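Local coordinates for protein succinylglutamate desuccinylase (Vibrio parahaemolyticus, PDB 2BCO) that probably hydrolyses N-succinylglutamate to succinate and glutamate, the last step of arginine breakdown by the succinyltransferase pathway, using one zinc ion per subunit, at residues H155-G160 / L220-R225. Numbering follows the deposited sequence.
Sequences HCAIRG and LGRVAR. With ZN (zinc ion), chain C.
The guanidinium group of Arg222 lies flat over the peptide link between Arg159 and Gly160: Gly160 N sits 3.5 Å above its plane and over its centre, while Arg159 C is displaced toward the rim. Bends at chi2 (-83°) and chi3 (-72°) fold the arginine back along the other chain, and its CD comes within 3.2 Å of Arg159 O. At the guanidinium edge, in plane, a water accepts from Arg222 NE at 2.7 Å and donates to Ala157 O, which, with the stacked peptide, should restrain the rotation of the group. Ala157 O also receives two weaker approaches: a long, bent and weak bond from Val223 N (129° at the hydrogen) and a CA-H...O contact from Arg222 CA.

Two firmer backbone bonds carry the parallel pairing of strands 149-157 and 214-220 to its end, where the chain turns a corner at Gly221. Leu220 N donates to His155 O at 2.7 Å, from above the carbonyl plane, and Ala157 N donates to Gly221 O at 2.8 Å. Between them Cys156 turns its thiol along the partner backbone, SG standing 3.2 Å from Leu220 O; its CB packs against Val223 CG1 at 4.1 Å, and Ala68 and Pro69 of helix 68-81 also touch this cysteine.

His155 points its CB away from the 220-225 segment, and its ND1 binds zinc at 2.3 Å; Asp153 takes the hydrogen bond from NE2, which should orient the imidazole. A water loosely bound to the zinc also donates a long hydrogen bond to Cys156 O, a loose link between strand backbone and metal shell. His63 and Glu66 supply the other protein ligands. Strand 149-157 thus ends at the metal beside strand 214-220, whose Glu219, the predicted active-site residue, immediately precedes Leu220: a zinc site at the strand ends of an AspA/AstE catalytic domain, related to the zinc carboxypeptidases.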
loop_
_atom_site.group_PDB
_atom_site.type_symbol
_atom_site.label_atom_id
_atom_site.label_comp_id
_atom_site.label_asym_id
_atom_site.label_seq_id
_atom_site.Cartn_x
_atom_site.Cartn_y
_atom_site.Cartn_z
ATOM N N HIS A 155 -1.614 -3.735 1.526
ATOM C CA HIS A 155 -1.187 -5.054 1.082
ATOM C C HIS A 155 -0.844 -5.978 2.259
ATOM O O HIS A 155 -1.016 -5.608 3.426
ATOM C CB HIS A 155 0.036 -4.905 0.168
ATOM C CG HIS A 155 -0.239 -4.125 -1.081
ATOM N ND1 HIS A 155 -0.099 -4.668 -2.343
ATOM C CD2 HIS A 155 -0.668 -2.860 -1.266
ATOM C CE1 HIS A 155 -0.435 -3.771 -3.249
ATOM N NE2 HIS A 155 -0.786 -2.662 -2.624
ATOM N N CYS A 156 -0.398 -7.189 1.925
ATOM C CA CYS A 156 0.035 -8.194 2.897
ATOM C C CYS A 156 1.287 -8.814 2.289
ATOM O O CYS A 156 1.360 -8.993 1.075
ATOM C CB CYS A 156 -1.012 -9.295 3.087
ATOM S SG CYS A 156 -2.498 -8.770 3.902
ATOM N N ALA A 157 2.271 -9.132 3.124
ATOM C CA ALA A 157 3.506 -9.732 2.641
ATOM C C ALA A 157 3.284 -11.195 2.274
ATOM O O ALA A 157 2.377 -11.845 2.799
ATOM C CB ALA A 157 4.595 -9.618 3.699
ATOM N N ILE A 158 4.116 -11.708 1.373
ATOM C CA ILE A 158 4.008 -13.099 0.938
ATOM C C ILE A 158 5.027 -13.982 1.647
ATOM O O ILE A 158 5.024 -15.193 1.480
ATOM C CB ILE A 158 4.238 -13.234 -0.577
ATOM C CG1 ILE A 158 5.600 -12.638 -0.944
ATOM C CG2 ILE A 158 3.098 -12.567 -1.336
ATOM C CD1 ILE A 158 6.013 -12.875 -2.383
ATOM N N ARG A 159 5.904 -13.365 2.429
ATOM C CA ARG A 159 6.932 -14.092 3.162
ATOM C C ARG A 159 7.045 -13.466 4.546
ATOM O O ARG A 159 6.513 -12.378 4.782
ATOM C CB ARG A 159 8.270 -13.997 2.422
ATOM C CG ARG A 159 8.738 -12.569 2.198
ATOM C CD ARG A 159 10.010 -12.490 1.360
ATOM N NE ARG A 159 9.813 -12.933 -0.020
ATOM C CZ ARG A 159 9.949 -14.188 -0.441
ATOM N NH1 ARG A 159 10.291 -15.151 0.403
ATOM N NH2 ARG A 159 9.733 -14.481 -1.716
ATOM N N GLY A 160 7.730 -14.152 5.455
ATOM C CA GLY A 160 7.879 -13.645 6.807
ATOM C C GLY A 160 8.876 -12.510 6.945
ATOM O O GLY A 160 9.596 -12.186 6.008
ATOM N N LEU A 220 0.663 -5.134 5.528
ATOM C CA LEU A 220 -0.034 -5.471 6.766
ATOM C C LEU A 220 -0.163 -6.974 6.980
ATOM O O LEU A 220 -1.099 -7.610 6.486
ATOM C CB LEU A 220 -1.436 -4.860 6.756
ATOM C CG LEU A 220 -1.613 -3.366 7.004
ATOM C CD1 LEU A 220 -0.403 -2.599 6.535
ATOM C CD2 LEU A 220 -2.880 -2.888 6.310
ATOM N N GLY A 221 0.770 -7.543 7.723
ATOM C CA GLY A 221 0.698 -8.960 7.986
ATOM C C GLY A 221 1.002 -9.820 6.775
ATOM O O GLY A 221 1.668 -9.387 5.837
ATOM N N ARG A 222 0.497 -11.046 6.815
ATOM C CA ARG A 222 0.709 -12.042 5.765
ATOM C C ARG A 222 -0.613 -12.372 5.095
ATOM O O ARG A 222 -1.675 -11.990 5.594
ATOM C CB ARG A 222 1.284 -13.318 6.393
ATOM C CG ARG A 222 2.584 -13.100 7.152
ATOM C CD ARG A 222 3.755 -13.100 6.198
ATOM N NE ARG A 222 4.021 -14.446 5.688
ATOM C CZ ARG A 222 4.594 -15.410 6.400
ATOM N NH1 ARG A 222 4.975 -15.175 7.657
ATOM N NH2 ARG A 222 4.781 -16.610 5.866
ATOM N N VAL A 223 -0.552 -13.085 3.974
ATOM C CA VAL A 223 -1.767 -13.467 3.269
ATOM C C VAL A 223 -2.468 -14.644 3.956
ATOM O O VAL A 223 -1.825 -15.559 4.468
ATOM C CB VAL A 223 -1.475 -13.860 1.786
ATOM C CG1 VAL A 223 -0.533 -12.851 1.156
ATOM C CG2 VAL A 223 -0.892 -15.246 1.703
ATOM N N ALA A 224 -3.795 -14.601 3.965
ATOM C CA ALA A 224 -4.608 -15.660 4.550
ATOM C C ALA A 224 -6.013 -15.440 4.040
ATOM O O ALA A 224 -6.339 -14.349 3.572
ATOM C CB ALA A 224 -4.572 -15.595 6.085
ATOM N N ARG A 225 -6.851 -16.467 4.123
ATOM C CA ARG A 225 -8.219 -16.340 3.643
ATOM C C ARG A 225 -9.011 -15.382 4.521
ATOM O O ARG A 225 -8.617 -15.070 5.645
ATOM C CB ARG A 225 -8.916 -17.704 3.630
ATOM C CG ARG A 225 -8.103 -18.822 2.988
ATOM C CD ARG A 225 -8.866 -20.146 2.952
ATOM N NE ARG A 225 -8.068 -21.197 2.337
ATOM C CZ ARG A 225 -7.169 -21.937 2.981
ATOM N NH1 ARG A 225 -6.952 -21.767 4.283
ATOM N NH2 ARG A 225 -6.452 -22.820 2.311
HETATM ZN ZN ZN C . 0.576 -6.863 -2.217
HETATM O O HOH W 1 2.902 -7.638 -1.476
HETATM O O HOH W 2 2.490 -14.289 3.455
#